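Local coordinates for PHD finger protein 14 (Danio rerio, PDB 7D86) that binds the histone H3 tail, preferring the unmodified form, through zinc fingers in its N-terminal region and represses PDGFRA expression, at residues I27-Y41 with P61-P73. Numbering follows the deposited sequence.
With ZN (zinc ion), chain F; ZN (zinc ion), chain E.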
# COMPACT_ATOMS: atom_id res chain seq x y z
N ILE A 27 -6.10 7.89 12.34
CA ILE A 27 -5.78 9.31 12.39
C ILE A 27 -5.81 9.86 10.98
O ILE A 27 -5.75 9.12 9.99
CB ILE A 27 -4.41 9.57 13.06
CG1 ILE A 27 -3.30 8.84 12.29
CG2 ILE A 27 -4.43 9.13 14.52
CD1 ILE A 27 -1.91 9.07 12.84
N GLN A 28 -5.91 11.18 10.88
CA GLN A 28 -6.07 11.84 9.59
C GLN A 28 -5.08 12.99 9.48
O GLN A 28 -4.92 13.77 10.43
CB GLN A 28 -7.51 12.36 9.42
CG GLN A 28 -7.76 13.08 8.11
CD GLN A 28 -9.23 13.36 7.90
OE1 GLN A 28 -9.94 13.77 8.82
NE2 GLN A 28 -9.71 13.13 6.68
N CYS A 29 -4.43 13.10 8.33
CA CYS A 29 -3.50 14.19 8.13
C CYS A 29 -4.28 15.50 8.02
O CYS A 29 -5.19 15.62 7.21
CB CYS A 29 -2.66 13.97 6.88
SG CYS A 29 -1.51 15.32 6.58
N ASP A 30 -3.90 16.48 8.84
CA ASP A 30 -4.63 17.74 8.81
C ASP A 30 -4.32 18.57 7.57
O ASP A 30 -5.07 19.51 7.27
CB ASP A 30 -4.32 18.52 10.09
CG ASP A 30 -5.16 18.05 11.26
OD1 ASP A 30 -6.39 18.24 11.22
OD2 ASP A 30 -4.60 17.45 12.20
N ASN A 31 -3.28 18.23 6.82
CA ASN A 31 -2.93 18.95 5.61
C ASN A 31 -3.60 18.36 4.37
O ASN A 31 -4.30 19.06 3.64
CB ASN A 31 -1.41 18.99 5.43
CG ASN A 31 -0.97 20.00 4.40
OD1 ASN A 31 -1.08 21.20 4.62
ND2 ASN A 31 -0.48 19.52 3.26
N CYS A 32 -3.40 17.06 4.12
CA CYS A 32 -3.90 16.43 2.91
C CYS A 32 -5.13 15.56 3.14
O CYS A 32 -5.75 15.12 2.16
CB CYS A 32 -2.80 15.58 2.25
SG CYS A 32 -2.31 14.10 3.18
N GLY A 33 -5.50 15.28 4.39
CA GLY A 33 -6.68 14.50 4.67
C GLY A 33 -6.52 13.00 4.61
O GLY A 33 -7.50 12.27 4.80
N VAL A 34 -5.31 12.49 4.35
CA VAL A 34 -5.13 11.04 4.28
C VAL A 34 -5.42 10.43 5.64
O VAL A 34 -5.19 11.05 6.69
CB VAL A 34 -3.72 10.70 3.78
CG1 VAL A 34 -2.67 10.94 4.88
CG2 VAL A 34 -3.66 9.25 3.28
N THR A 35 -5.96 9.22 5.64
CA THR A 35 -6.39 8.54 6.86
C THR A 35 -5.69 7.19 6.96
O THR A 35 -5.56 6.47 5.96
CB THR A 35 -7.90 8.34 6.88
OG1 THR A 35 -8.32 7.73 5.65
CG2 THR A 35 -8.62 9.67 7.04
N VAL A 36 -5.24 6.85 8.17
CA VAL A 36 -4.42 5.66 8.36
C VAL A 36 -4.52 5.23 9.82
O VAL A 36 -4.67 6.06 10.72
CB VAL A 36 -2.96 5.92 7.94
CG1 VAL A 36 -2.31 6.97 8.85
CG2 VAL A 36 -2.15 4.63 7.93
N HIS A 37 -4.49 3.91 10.04
CA HIS A 37 -4.29 3.37 11.38
C HIS A 37 -2.95 3.85 11.92
O HIS A 37 -1.95 3.86 11.20
CB HIS A 37 -4.30 1.83 11.36
CG HIS A 37 -5.65 1.21 11.24
ND1 HIS A 37 -5.98 0.35 10.21
CD2 HIS A 37 -6.74 1.27 12.04
CE1 HIS A 37 -7.22 -0.07 10.37
NE2 HIS A 37 -7.71 0.47 11.48
N GLU A 38 -2.94 4.24 13.20
CA GLU A 38 -1.68 4.42 13.91
C GLU A 38 -0.75 3.23 13.69
O GLU A 38 0.42 3.39 13.33
CB GLU A 38 -1.94 4.61 15.40
CG GLU A 38 -2.58 5.93 15.78
CD GLU A 38 -3.07 5.93 17.22
OE1 GLU A 38 -3.45 4.85 17.71
OE2 GLU A 38 -3.07 7.01 17.85
N GLY A 39 -1.28 2.02 13.89
CA GLY A 39 -0.48 0.81 13.75
C GLY A 39 -0.06 0.50 12.33
O GLY A 39 0.88 -0.27 12.13
N CYS A 40 -0.73 1.08 11.34
CA CYS A 40 -0.32 0.89 9.95
C CYS A 40 0.68 1.94 9.48
O CYS A 40 1.15 1.84 8.34
CB CYS A 40 -1.54 0.90 9.03
SG CYS A 40 -2.62 -0.55 9.22
N TYR A 41 1.03 2.92 10.32
CA TYR A 41 1.95 3.98 9.92
C TYR A 41 3.14 4.13 10.85
O TYR A 41 3.94 5.06 10.68
CB TYR A 41 1.20 5.32 9.84
CG TYR A 41 1.86 6.36 8.96
CD1 TYR A 41 2.14 6.08 7.63
CD2 TYR A 41 2.17 7.63 9.44
CE1 TYR A 41 2.72 7.02 6.80
CE2 TYR A 41 2.76 8.58 8.62
CZ TYR A 41 3.03 8.27 7.31
OH TYR A 41 3.61 9.21 6.48
N PRO A 61 -3.60 18.24 15.84
CA PRO A 61 -2.80 18.64 14.67
C PRO A 61 -1.71 17.62 14.33
O PRO A 61 -0.71 17.53 15.04
CB PRO A 61 -2.19 19.97 15.11
CG PRO A 61 -2.10 19.87 16.59
CD PRO A 61 -3.30 19.07 17.03
N TRP A 62 -1.92 16.85 13.26
CA TRP A 62 -0.96 15.82 12.87
C TRP A 62 -0.77 15.86 11.36
O TRP A 62 -1.74 15.95 10.61
CB TRP A 62 -1.43 14.43 13.30
CG TRP A 62 -0.50 13.33 12.87
CD1 TRP A 62 0.68 12.97 13.47
CD2 TRP A 62 -0.67 12.45 11.76
NE1 TRP A 62 1.25 11.93 12.79
CE2 TRP A 62 0.44 11.58 11.74
CE3 TRP A 62 -1.66 12.31 10.78
CZ2 TRP A 62 0.60 10.58 10.77
CZ3 TRP A 62 -1.50 11.32 9.82
CH2 TRP A 62 -0.38 10.47 9.82
N PHE A 63 0.49 15.79 10.93
CA PHE A 63 0.83 15.75 9.51
C PHE A 63 1.42 14.39 9.17
O PHE A 63 2.16 13.80 9.97
CB PHE A 63 1.85 16.84 9.15
CG PHE A 63 1.26 18.21 9.03
CD1 PHE A 63 -0.08 18.44 9.31
CD2 PHE A 63 2.05 19.28 8.64
CE1 PHE A 63 -0.61 19.72 9.21
CE2 PHE A 63 1.53 20.55 8.54
CZ PHE A 63 0.19 20.77 8.82
N CYS A 64 1.10 13.90 7.98
CA CYS A 64 1.81 12.74 7.47
C CYS A 64 3.24 13.13 7.11
O CYS A 64 3.59 14.31 7.04
CB CYS A 64 1.08 12.14 6.26
SG CYS A 64 1.29 13.06 4.71
N ASP A 65 4.08 12.12 6.90
CA ASP A 65 5.49 12.37 6.66
C ASP A 65 5.71 13.20 5.40
O ASP A 65 6.60 14.05 5.37
CB ASP A 65 6.25 11.05 6.56
CG ASP A 65 6.38 10.35 7.90
OD1 ASP A 65 5.84 10.87 8.90
OD2 ASP A 65 7.03 9.29 7.96
N ALA A 66 4.92 12.96 4.35
CA ALA A 66 5.09 13.75 3.13
C ALA A 66 4.78 15.22 3.38
O ALA A 66 5.53 16.10 2.95
CB ALA A 66 4.21 13.18 2.02
N CYS A 67 3.68 15.50 4.09
CA CYS A 67 3.34 16.89 4.35
C CYS A 67 4.32 17.54 5.33
O CYS A 67 4.57 18.74 5.24
CB CYS A 67 1.91 16.98 4.86
SG CYS A 67 0.69 16.48 3.62
N LYS A 68 4.91 16.76 6.24
CA LYS A 68 5.97 17.28 7.10
C LYS A 68 7.17 17.77 6.31
O LYS A 68 7.92 18.62 6.81
CB LYS A 68 6.43 16.21 8.09
CG LYS A 68 5.66 16.12 9.39
CD LYS A 68 6.43 15.23 10.36
CE LYS A 68 5.67 14.96 11.64
NZ LYS A 68 6.56 14.31 12.64
N ASN A 69 7.39 17.24 5.11
CA ASN A 69 8.45 17.70 4.22
C ASN A 69 7.93 18.60 3.11
O ASN A 69 8.69 18.93 2.20
CB ASN A 69 9.20 16.51 3.61
CG ASN A 69 10.03 15.76 4.63
OD1 ASN A 69 9.56 15.43 5.72
ND2 ASN A 69 11.28 15.48 4.28
N GLY A 70 6.66 18.98 3.15
CA GLY A 70 6.08 19.84 2.12
C GLY A 70 6.14 19.30 0.71
O GLY A 70 6.32 20.07 -0.24
N VAL A 71 5.98 17.99 0.54
CA VAL A 71 5.99 17.40 -0.80
C VAL A 71 4.70 16.65 -1.03
O VAL A 71 4.09 16.11 -0.11
CB VAL A 71 7.20 16.45 -1.00
CG1 VAL A 71 8.48 17.25 -1.20
CG2 VAL A 71 7.33 15.53 0.18
N SER A 72 4.27 16.63 -2.30
CA SER A 72 3.31 15.66 -2.79
C SER A 72 4.10 14.65 -3.60
O SER A 72 4.35 14.86 -4.79
CB SER A 72 2.22 16.31 -3.64
OG SER A 72 1.37 17.11 -2.84
N PRO A 73 4.54 13.56 -2.99
CA PRO A 73 5.55 12.71 -3.63
C PRO A 73 4.93 11.77 -4.65
O PRO A 73 3.72 11.58 -4.72
CB PRO A 73 6.14 11.95 -2.44
CG PRO A 73 4.96 11.75 -1.54
CD PRO A 73 4.11 13.00 -1.69
ZN ZN F . -0.55 14.67 4.50
ZN ZN E . -4.77 0.03 8.58
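The backbones of 27-41 and 61-73 come closest, CA to CA, at Cys29 and Phe63 (4.8 Å); alongside, Asp30 N gives a nearly straight bond to Trp62 O (2.8 Å). The short side chain of Asp30 lets its carboxylate reach back, OD2 accepting from Trp62 N at 2.9 Å through its anti lone pair. Cys29, Cys32, Cys64 and Cys67 bind one zinc ion, the second site of this PHD finger. Cys29 SG, swung anti to the backbone N (chi1 179°) toward the zinc, also accepts from Cys64 N at 3.3 Å and from Asn31 N and Cys32 N, which probably tempers the thiolate charge. Asn31 lays CB over one Phe63 face, and its amide donates weakly from ND2 to Cys67 SG. The broad indole of Trp62 lies against strand 26-28: flexible, methyl-ended Ile27 sets CD1 over its six-membered ring, 3.4 Å from the centroid, while Tyr41 CD2 meets the ring edge at CZ2 (3.6 Å), the planes 86° apart. Tyr41 OH accepts from Asp65 N (3.0 Å) and bonds to Phe85 O. A phenylalanine here would probably leave Asp65 N and Phe85 O without this shared partner. Strand 26-28 runs into Cys29 and its antiparallel partner 35-37 ends at His37, which with Cys12, Cys15 and Cys40 holds the first zinc; Asp65, in the helix about 65-68, salt-bridges Lys86 of strand 85-87 in the pre-PHD finger.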